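Local coordinates for Arf-GAP with coiled-coil, ANK repeat and PH domain-containing protein 2 (PDB 6IF3) that acts as a GTPase-activating protein for the small GTPase ARF6 and needs its ankyrin repeats, the part present in this chain, to interact with RAB35, at residues A17-N22 and L49-L54; G80-A85 and L96-G101; A133-E138 and T153-F158. All blocks are in the same frame, centred on the assembly; numbering follows the deposited sequence.

Interaction 1: residues A17-N22 and L49-L54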
loop_
_atom_site.group_PDB
_atom_site.type_symbol
_atom_site.label_atom_id
_atom_site.label_comp_id
_atom_site.label_asym_id
_atom_site.label_seq_id
_atom_site.Cartn_x
_atom_site.Cartn_y
_atom_site.Cartn_z
ATOM N N ALA A 17 10.256 -32.770 1.799
ATOM C CA ALA A 17 8.982 -32.836 2.510
ATOM C C ALA A 17 8.332 -31.459 2.595
ATOM O O ALA A 17 7.113 -31.355 2.708
ATOM C CB ALA A 17 9.194 -33.446 3.909
ATOM N N SER A 18 9.142 -30.396 2.549
ATOM C CA SER A 18 8.616 -29.027 2.628
ATOM C C SER A 18 7.811 -28.668 1.398
ATOM O O SER A 18 6.736 -28.059 1.509
ATOM C CB SER A 18 9.763 -28.031 2.798
ATOM O OG SER A 18 10.453 -28.280 4.020
ATOM N N TYR A 19 8.315 -29.022 0.224
ATOM C CA TYR A 19 7.511 -28.805 -0.983
ATOM C C TYR A 19 6.207 -29.579 -0.868
ATOM O O TYR A 19 5.120 -29.096 -1.202
ATOM C CB TYR A 19 8.274 -29.259 -2.233
ATOM C CG TYR A 19 7.500 -28.963 -3.492
ATOM C CD1 TYR A 19 6.516 -29.855 -3.962
ATOM C CD2 TYR A 19 7.703 -27.779 -4.189
ATOM C CE1 TYR A 19 5.790 -29.564 -5.112
ATOM C CE2 TYR A 19 6.980 -27.501 -5.332
ATOM C CZ TYR A 19 6.033 -28.400 -5.781
ATOM O OH TYR A 19 5.293 -28.109 -6.901
ATOM N N GLU A 20 6.323 -30.805 -0.387
ATOM C CA GLU A 20 5.202 -31.753 -0.326
ATOM C C GLU A 20 4.209 -31.531 0.815
ATOM O O GLU A 20 3.270 -32.310 0.975
ATOM C CB GLU A 20 5.758 -33.184 -0.261
ATOM C CG GLU A 20 6.506 -33.537 -1.549
ATOM C CD GLU A 20 7.470 -34.703 -1.428
ATOM O OE1 GLU A 20 7.432 -35.425 -0.408
ATOM O OE2 GLU A 20 8.253 -34.920 -2.394
ATOM N N LYS A 21 4.397 -30.465 1.608
ATOM C CA LYS A 21 3.408 -30.116 2.639
ATOM C C LYS A 21 3.251 -31.212 3.669
ATOM O O LYS A 21 2.178 -31.386 4.232
ATOM C CB LYS A 21 2.022 -29.816 2.016
ATOM C CG LYS A 21 2.084 -28.911 0.809
ATOM C CD LYS A 21 0.673 -28.581 0.277
ATOM C CE LYS A 21 0.071 -29.712 -0.569
ATOM N NZ LYS A 21 -1.176 -29.220 -1.231
ATOM N N ASN A 22 4.337 -31.940 3.919
ATOM C CA ASN A 22 4.305 -33.129 4.771
ATOM C C ASN A 22 4.972 -32.861 6.106
ATOM O O ASN A 22 6.170 -33.134 6.276
ATOM C CB ASN A 22 5.001 -34.305 4.060
ATOM C CG ASN A 22 4.734 -35.638 4.738
ATOM O OD1 ASN A 22 4.537 -35.731 5.972
ATOM N ND2 ASN A 22 4.707 -36.702 3.925
ATOM N N LEU A 49 12.676 -23.576 3.338
ATOM C CA LEU A 49 11.629 -22.560 3.357
ATOM C C LEU A 49 11.328 -22.129 1.945
ATOM O O LEU A 49 10.148 -21.882 1.626
ATOM C CB LEU A 49 12.024 -21.392 4.241
ATOM C CG LEU A 49 10.998 -20.278 4.415
ATOM C CD1 LEU A 49 9.646 -20.855 4.896
ATOM C CD2 LEU A 49 11.529 -19.246 5.427
ATOM N N ILE A 50 12.337 -22.071 1.075
ATOM C CA ILE A 50 12.038 -21.786 -0.319
ATOM C C ILE A 50 11.190 -22.931 -0.927
ATOM O O ILE A 50 10.255 -22.661 -1.682
ATOM C CB ILE A 50 13.331 -21.525 -1.136
ATOM C CG1 ILE A 50 13.890 -20.153 -0.757
ATOM C CG2 ILE A 50 13.074 -21.638 -2.617
ATOM C CD1 ILE A 50 15.283 -19.904 -1.300
ATOM N N GLN A 51 11.483 -24.189 -0.591
ATOM C CA GLN A 51 10.634 -25.281 -1.064
ATOM C C GLN A 51 9.204 -25.156 -0.556
ATOM O O GLN A 51 8.264 -25.514 -1.265
ATOM C CB GLN A 51 11.221 -26.642 -0.647
ATOM C CG GLN A 51 12.516 -26.949 -1.468
ATOM C CD GLN A 51 12.232 -27.071 -2.955
ATOM O OE1 GLN A 51 11.331 -27.798 -3.367
ATOM N NE2 GLN A 51 12.986 -26.352 -3.761
ATOM N N ALA A 52 9.040 -24.669 0.677
ATOM C CA ALA A 52 7.693 -24.491 1.253
ATOM C C ALA A 52 6.925 -23.451 0.465
ATOM O O ALA A 52 5.721 -23.602 0.197
ATOM C CB ALA A 52 7.777 -24.091 2.706
ATOM N N VAL A 53 7.637 -22.412 0.048
ATOM C CA VAL A 53 7.012 -21.357 -0.767
ATOM C C VAL A 53 6.559 -21.947 -2.106
ATOM O O VAL A 53 5.388 -21.821 -2.518
ATOM C CB VAL A 53 7.984 -20.190 -0.990
ATOM C CG1 VAL A 53 7.420 -19.238 -2.101
ATOM C CG2 VAL A 53 8.213 -19.443 0.335
ATOM N N LEU A 54 7.473 -22.629 -2.784
ATOM C CA LEU A 54 7.157 -23.222 -4.089
ATOM C C LEU A 54 5.995 -24.219 -4.020
ATOM O O LEU A 54 5.210 -24.342 -4.984
ATOM C CB LEU A 54 8.382 -23.923 -4.667
ATOM C CG LEU A 54 9.614 -23.054 -4.984
ATOM C CD1 LEU A 54 10.771 -23.926 -5.449
ATOM C CD2 LEU A 54 9.310 -22.010 -6.035
HETATM O O HOH W 1 4.540 -25.931 0.676
#
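Gln51 meets the end of helix 10-19 with both its side chain and its backbone carbonyl. Its CB lies 4.0 Å from Ser18 CB, a plain apolar touch, while Ser18 OG is engaged within its own helix by the carbonyl of Leu14. The Gln51 chain bends at its second torsion and carries the amide over to Tyr19, where Gln51 OE1 stands 3.6 Å from Tyr19 CB. Ring and amide planes are 34° apart, so the two groups meet obliquely and do not stack. The backbone adds a polar touch of its own: Tyr19 CA points its hydrogen at Gln51 O over 3.4 Å, with 145° at the hydrogen.

Ala52 comes next, and its small size lets the helices approach closely, Ala52 CA lying 3.7 Å from Ser18 O. A water bridges the two backbones here, donating to Ala52 O at 2.7 Å and more loosely to Ser18 O at 3.2 Å. Ser18 O lies in the last turn of helix 10-19, where Lys21, with positive phi, ends the helix in a Schellman motif and gives Ser18 O a weak backbone bond, which leaves room for the water's donation.

Two residues on, Leu54 receives the Tyr19 ring. With CG anti to the backbone N (chi1 -176°), the ring runs along helix 48-55, and Tyr19 CE2 comes to 3.9 Å from Leu54 CB and 3.6 Å from Leu54 O.

The contact joins helix 10-19 to the first helix of ANK 1. Helix 58-66 packs against both partners, touching Ser18 through Leu64 and Ala52 through Thr60 and Cys61. Farther round helix 48-55, Leu49, Ile50, Val53 and Leu54 reach helix 81-88 of the next repeat.

Interaction 2: residues G80-A85 and L96-G101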
loop_
_atom_site.group_PDB
_atom_site.type_symbol
_atom_site.label_atom_id
_atom_site.label_comp_id
_atom_site.label_asym_id
_atom_site.label_seq_id
_atom_site.Cartn_x
_atom_site.Cartn_y
_atom_site.Cartn_z
ATOM N N GLY A 80 15.335 -14.694 -1.624
ATOM C CA GLY A 80 14.815 -15.307 -0.412
ATOM C C GLY A 80 13.362 -15.712 -0.549
ATOM O O GLY A 80 12.790 -15.599 -1.611
ATOM N N PRO A 81 12.781 -16.246 0.523
ATOM C CA PRO A 81 11.391 -16.706 0.567
ATOM C C PRO A 81 10.429 -15.602 0.120
ATOM O O PRO A 81 9.512 -15.897 -0.659
ATOM C CB PRO A 81 11.198 -17.072 2.039
ATOM C CG PRO A 81 12.589 -17.573 2.460
ATOM C CD PRO A 81 13.530 -16.621 1.741
ATOM N N LEU A 82 10.620 -14.375 0.578
ATOM C CA LEU A 82 9.691 -13.333 0.173
ATOM C C LEU A 82 9.750 -13.044 -1.332
ATOM O O LEU A 82 8.715 -12.844 -1.955
ATOM C CB LEU A 82 9.959 -12.053 0.971
ATOM C CG LEU A 82 9.075 -10.840 0.631
ATOM C CD1 LEU A 82 7.586 -11.090 0.784
ATOM C CD2 LEU A 82 9.528 -9.612 1.472
ATOM N N HIS A 83 10.938 -13.010 -1.920
ATOM C CA HIS A 83 11.081 -12.866 -3.384
ATOM C C HIS A 83 10.274 -13.935 -4.111
ATOM O O HIS A 83 9.469 -13.655 -4.996
ATOM C CB HIS A 83 12.556 -12.986 -3.840
ATOM C CG HIS A 83 12.711 -13.137 -5.337
ATOM N ND1 HIS A 83 13.094 -12.102 -6.162
ATOM C CD2 HIS A 83 12.527 -14.210 -6.147
ATOM C CE1 HIS A 83 13.138 -12.524 -7.413
ATOM N NE2 HIS A 83 12.793 -13.801 -7.433
ATOM N N HIS A 84 10.480 -15.185 -3.738
ATOM C CA HIS A 84 9.793 -16.258 -4.430
ATOM C C HIS A 84 8.287 -16.240 -4.244
ATOM O O HIS A 84 7.545 -16.527 -5.196
ATOM C CB HIS A 84 10.357 -17.633 -3.965
ATOM C CG HIS A 84 11.740 -17.903 -4.472
ATOM N ND1 HIS A 84 12.009 -18.139 -5.807
ATOM C CD2 HIS A 84 12.931 -17.962 -3.826
ATOM C CE1 HIS A 84 13.305 -18.348 -5.956
ATOM N NE2 HIS A 84 13.883 -18.244 -4.776
ATOM N N ALA A 85 7.824 -15.910 -3.037
ATOM C CA ALA A 85 6.388 -15.842 -2.803
ATOM C C ALA A 85 5.760 -14.724 -3.636
ATOM O O ALA A 85 4.640 -14.850 -4.150
ATOM C CB ALA A 85 6.099 -15.619 -1.350
ATOM N N LEU A 96 2.541 -13.478 5.779
ATOM C CA LEU A 96 3.246 -14.164 6.869
ATOM C C LEU A 96 4.699 -13.686 6.998
ATOM O O LEU A 96 5.150 -13.305 8.072
ATOM C CB LEU A 96 3.199 -15.661 6.621
ATOM C CG LEU A 96 4.100 -16.452 7.590
ATOM C CD1 LEU A 96 3.559 -16.466 8.992
ATOM C CD2 LEU A 96 4.300 -17.868 7.035
ATOM N N PHE A 97 5.398 -13.665 5.880
ATOM C CA PHE A 97 6.802 -13.265 5.906
ATOM C C PHE A 97 6.958 -11.822 6.345
ATOM O O PHE A 97 7.861 -11.520 7.118
ATOM C CB PHE A 97 7.461 -13.482 4.532
ATOM C CG PHE A 97 7.558 -14.924 4.136
ATOM C CD1 PHE A 97 7.628 -15.934 5.101
ATOM C CD2 PHE A 97 7.564 -15.288 2.794
ATOM C CE1 PHE A 97 7.701 -17.281 4.724
ATOM C CE2 PHE A 97 7.632 -16.618 2.398
ATOM C CZ PHE A 97 7.701 -17.621 3.352
ATOM N N LEU A 98 6.089 -10.930 5.873
ATOM C CA LEU A 98 6.171 -9.533 6.296
ATOM C C LEU A 98 5.965 -9.431 7.824
ATOM O O LEU A 98 6.698 -8.698 8.497
ATOM C CB LEU A 98 5.152 -8.686 5.522
ATOM C CG LEU A 98 5.513 -8.506 4.041
ATOM C CD1 LEU A 98 4.362 -7.793 3.316
ATOM C CD2 LEU A 98 6.796 -7.666 3.902
ATOM N N LYS A 99 4.995 -10.167 8.381
ATOM C CA LYS A 99 4.731 -10.113 9.817
ATOM C C LYS A 99 5.843 -10.768 10.620
ATOM O O LYS A 99 6.000 -10.494 11.812
ATOM C CB LYS A 99 3.400 -10.782 10.143
ATOM C CG LYS A 99 2.236 -9.914 9.737
ATOM C CD LYS A 99 0.924 -10.663 9.727
ATOM C CE LYS A 99 0.539 -11.165 11.110
ATOM N NZ LYS A 99 0.281 -10.111 12.146
ATOM N N ARG A 100 6.627 -11.615 9.962
ATOM C CA ARG A 100 7.732 -12.285 10.647
ATOM C C ARG A 100 9.081 -11.607 10.423
ATOM O O ARG A 100 10.126 -12.209 10.652
ATOM C CB ARG A 100 7.802 -13.751 10.223
ATOM C CG ARG A 100 6.654 -14.581 10.756
ATOM C CD ARG A 100 6.482 -14.404 12.258
ATOM N NE ARG A 100 5.090 -14.133 12.604
ATOM C CZ ARG A 100 4.132 -15.051 12.584
ATOM N NH1 ARG A 100 4.421 -16.303 12.259
ATOM N NH2 ARG A 100 2.889 -14.720 12.888
ATOM N N GLY A 101 9.061 -10.360 9.966
ATOM C CA GLY A 101 10.271 -9.547 9.859
ATOM C C GLY A 101 11.133 -9.748 8.614
ATOM O O GLY A 101 12.310 -9.369 8.580
#
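Pro81 O takes the N-H of Ala85 at 2.9 Å, the ordinary bond of the first turn of helix 81-88, and the helical spacing it keeps brings the proline ring and the alanine methyl to the same Phe97 ring. Pro81 CB sits over one face of that ring, 4.0 Å from its centroid and 29° off the normal, a CH-pi contact. The nearest ring atom, Phe97 CE2, is 3.6 Å from Pro81 CB. The same CE2 lies 4.2 Å from Ala85 CB, which approaches obliquely. Phe97 reaches this position because its CG stands anti to the carbonyl carbon (chi1 -66°), throwing the ring across to the neighbouring helix; on the way Phe97 CD2 passes 3.9 Å from Leu82 N.

Leu82 also reaches a second partner, Leu98. The two side chains cross at about a right angle, and methyl meets methyl, Leu82 CD2 to Leu98 CD2, at 4.1 Å. Both helices belong to ANK 2, and this is the packing inside its helix-turn-helix. Val53 and Cys61 of the preceding repeat also touch the ring. An alanine in place of Phe97 takes away the face under Pro81 and would probably leave a gap among Pro81, Ala85 and Val53, between the helices of this repeat and the one before.

Between these residues the hold is entirely apolar, so its strength should come from burial and snug shape, with the aromatic face against proline hydrogens as the one directional element.

Interaction 3: residues A133-E138 and T153-F158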
loop_
_atom_site.group_PDB
_atom_site.type_symbol
_atom_site.label_atom_id
_atom_site.label_comp_id
_atom_site.label_asym_id
_atom_site.label_seq_id
_atom_site.Cartn_x
_atom_site.Cartn_y
_atom_site.Cartn_z
ATOM N N ALA A 133 3.300 -2.558 4.856
ATOM C CA ALA A 133 4.404 -2.947 5.749
ATOM C C ALA A 133 5.516 -1.893 5.772
ATOM O O ALA A 133 6.113 -1.650 6.827
ATOM C CB ALA A 133 4.954 -4.294 5.336
ATOM N N ARG A 134 5.795 -1.266 4.625
ATOM C CA ARG A 134 6.742 -0.156 4.580
ATOM C C ARG A 134 6.234 1.025 5.407
ATOM O O ARG A 134 7.004 1.675 6.085
ATOM C CB ARG A 134 7.013 0.302 3.142
ATOM C CG ARG A 134 7.756 -0.742 2.311
ATOM C CD ARG A 134 8.446 -0.144 1.068
ATOM N NE ARG A 134 9.151 -1.157 0.281
ATOM C CZ ARG A 134 10.118 -0.888 -0.591
ATOM N NH1 ARG A 134 10.536 0.362 -0.763
ATOM N NH2 ARG A 134 10.701 -1.875 -1.260
ATOM N N MET A 135 4.937 1.311 5.326
ATOM C CA MET A 135 4.365 2.389 6.118
ATOM C C MET A 135 4.610 2.136 7.620
ATOM O O MET A 135 4.972 3.051 8.356
ATOM C CB MET A 135 2.865 2.513 5.809
ATOM C CG MET A 135 2.204 3.701 6.484
ATOM S SD MET A 135 0.419 3.727 6.200
ATOM C CE MET A 135 0.337 4.228 4.498
ATOM N N ASN A 136 4.425 0.889 8.049
ATOM C CA ASN A 136 4.729 0.505 9.423
ATOM C C ASN A 136 6.202 0.714 9.750
ATOM O O ASN A 136 6.533 1.186 10.834
ATOM C CB ASN A 136 4.351 -0.951 9.681
ATOM C CG ASN A 136 2.848 -1.129 9.837
ATOM O OD1 ASN A 136 2.113 -0.145 9.983
ATOM N ND2 ASN A 136 2.389 -2.380 9.838
ATOM N N GLU A 137 7.069 0.379 8.803
ATOM C CA GLU A 137 8.518 0.626 9.004
ATOM C C GLU A 137 8.779 2.105 9.214
ATOM O O GLU A 137 9.516 2.512 10.131
ATOM C CB GLU A 137 9.326 0.127 7.810
ATOM C CG GLU A 137 9.264 -1.367 7.575
ATOM C CD GLU A 137 10.174 -1.804 6.429
ATOM O OE1 GLU A 137 10.889 -0.943 5.870
ATOM O OE2 GLU A 137 10.202 -3.016 6.116
ATOM N N GLU A 138 8.160 2.928 8.384
ATOM C CA GLU A 138 8.388 4.377 8.481
ATOM C C GLU A 138 7.802 4.979 9.761
ATOM O O GLU A 138 8.388 5.898 10.365
ATOM C CB GLU A 138 7.787 5.100 7.269
ATOM C CG GLU A 138 8.506 4.843 5.961
ATOM C CD GLU A 138 8.104 5.843 4.879
ATOM O OE1 GLU A 138 7.645 6.944 5.239
ATOM O OE2 GLU A 138 8.252 5.522 3.683
ATOM N N THR A 153 -0.972 4.092 14.667
ATOM C CA THR A 153 0.326 4.151 14.000
ATOM C C THR A 153 0.680 2.847 13.297
ATOM O O THR A 153 1.668 2.775 12.570
ATOM C CB THR A 153 1.468 4.465 14.990
ATOM O OG1 THR A 153 1.501 3.470 16.019
ATOM C CG2 THR A 153 1.285 5.854 15.623
ATOM N N TYR A 154 -0.116 1.810 13.529
ATOM C CA TYR A 154 0.282 0.476 13.110
ATOM C C TYR A 154 -0.779 -0.212 12.242
ATOM O O TYR A 154 -1.844 -0.568 12.740
ATOM C CB TYR A 154 0.581 -0.353 14.358
ATOM C CG TYR A 154 0.889 -1.796 14.089
ATOM C CD1 TYR A 154 2.139 -2.188 13.625
ATOM C CD2 TYR A 154 -0.083 -2.774 14.285
ATOM C CE1 TYR A 154 2.421 -3.519 13.377
ATOM C CE2 TYR A 154 0.183 -4.105 14.037
ATOM C CZ TYR A 154 1.436 -4.473 13.583
ATOM O OH TYR A 154 1.693 -5.803 13.338
ATOM N N GLN A 155 -0.478 -0.393 10.953
ATOM C CA GLN A 155 -1.390 -1.062 10.031
ATOM C C GLN A 155 -1.473 -2.545 10.325
ATOM O O GLN A 155 -0.461 -3.217 10.399
ATOM C CB GLN A 155 -0.951 -0.882 8.568
ATOM C CG GLN A 155 -0.762 0.542 8.131
ATOM C CD GLN A 155 -1.983 1.376 8.390
ATOM O OE1 GLN A 155 -3.111 0.957 8.104
ATOM N NE2 GLN A 155 -1.778 2.536 8.998
ATOM N N ASP A 156 -2.693 -3.049 10.491
ATOM C CA ASP A 156 -2.935 -4.477 10.705
ATOM C C ASP A 156 -2.969 -5.180 9.339
ATOM O O ASP A 156 -4.045 -5.297 8.725
ATOM C CB ASP A 156 -4.257 -4.638 11.452
ATOM C CG ASP A 156 -4.564 -6.079 11.865
ATOM O OD1 ASP A 156 -3.923 -7.033 11.353
ATOM O OD2 ASP A 156 -5.469 -6.247 12.729
ATOM N N ILE A 157 -1.829 -5.640 8.824
ATOM C CA ILE A 157 -1.858 -6.112 7.436
ATOM C C ILE A 157 -2.536 -7.489 7.369
ATOM O O ILE A 157 -2.985 -7.896 6.286
ATOM C CB ILE A 157 -0.471 -6.140 6.787
ATOM C CG1 ILE A 157 0.455 -7.099 7.526
ATOM C CG2 ILE A 157 0.130 -4.710 6.742
ATOM C CD1 ILE A 157 1.743 -7.398 6.737
ATOM N N PHE A 158 -2.612 -8.210 8.496
ATOM C CA PHE A 158 -3.404 -9.445 8.467
ATOM C C PHE A 158 -4.861 -9.135 8.162
ATOM O O PHE A 158 -5.521 -9.848 7.390
ATOM C CB PHE A 158 -3.328 -10.222 9.774
ATOM C CG PHE A 158 -4.319 -11.357 9.831
ATOM C CD1 PHE A 158 -4.094 -12.524 9.110
ATOM C CD2 PHE A 158 -5.508 -11.230 10.558
ATOM C CE1 PHE A 158 -5.037 -13.568 9.148
ATOM C CE2 PHE A 158 -6.448 -12.256 10.590
ATOM C CZ PHE A 158 -6.211 -13.436 9.874
HETATM O O HOH W 2 1.502 2.479 9.843
#
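Asn136 lays its amide against the backbone of Gln155 and grips both backbone polar atoms, N and O, of that residue. Gln155 N donates to Asn136 OD1 at 2.8 Å (158° at the hydrogen), and Asn136 ND2 returns a bond to Gln155 O at 3.0 Å, straighter still at 169°. Each donor lies in the carbonyl plane of its acceptor, on a lone pair, so the pairing fixes the turn of the Asn136 amide and which end is oxygen. With CG anti to its own carbonyl carbon (chi1 -76°), the side chain swings that amide across to Gln155, although its first bond does not point there.

A water doubles the grip on the oxygen, donating to Asn136 OD1 at 2.7 Å and to Thr153 O at 2.7 Å, with a weak bond from Gln155 NE2. Around this polar centre Tyr154 CE1 comes to 3.7 Å from Asn136 ND2, obliquely. Met135 SD lies 3.8 Å from Gln155 NE2, while Ile157 CG2 packs 4.3 Å from Ala133 N. Asp156 then caps the short helix that follows, through the N-H of Arg159.

Met135, Glu138, Thr153 and Gln155 also pack on another protein chain, so one side of the contact is part of an interface. The arrangement is a side-chain amide paired by two bonds with the N-H and C=O of one backbone residue, holding the non-helical tail on the second helix of ANK 3 at the end of the ankyrin stack.

In the fold
From the N terminus, interaction 1 closes first, bringing helix 10-19 against the first helix of ANK 1 across a span that includes helix 23-31. Interaction 2 closes the helical hairpin of ANK 2, and interaction 3 brings the tail back on helix 124-141 of ANK 3 after a partly unmodelled loop. The three follow one another in series, none nested or crossing. Interactions 1 and 2 touch directly, Val53 packing on Phe97 and Ala85, and Leu49 on Pro81; interactions 2 and 3 meet where Leu98 and Lys99 pack on Ile157. Interactions 1 and 3, centres about 28 Å apart, sit on opposite sides of the chain's centre.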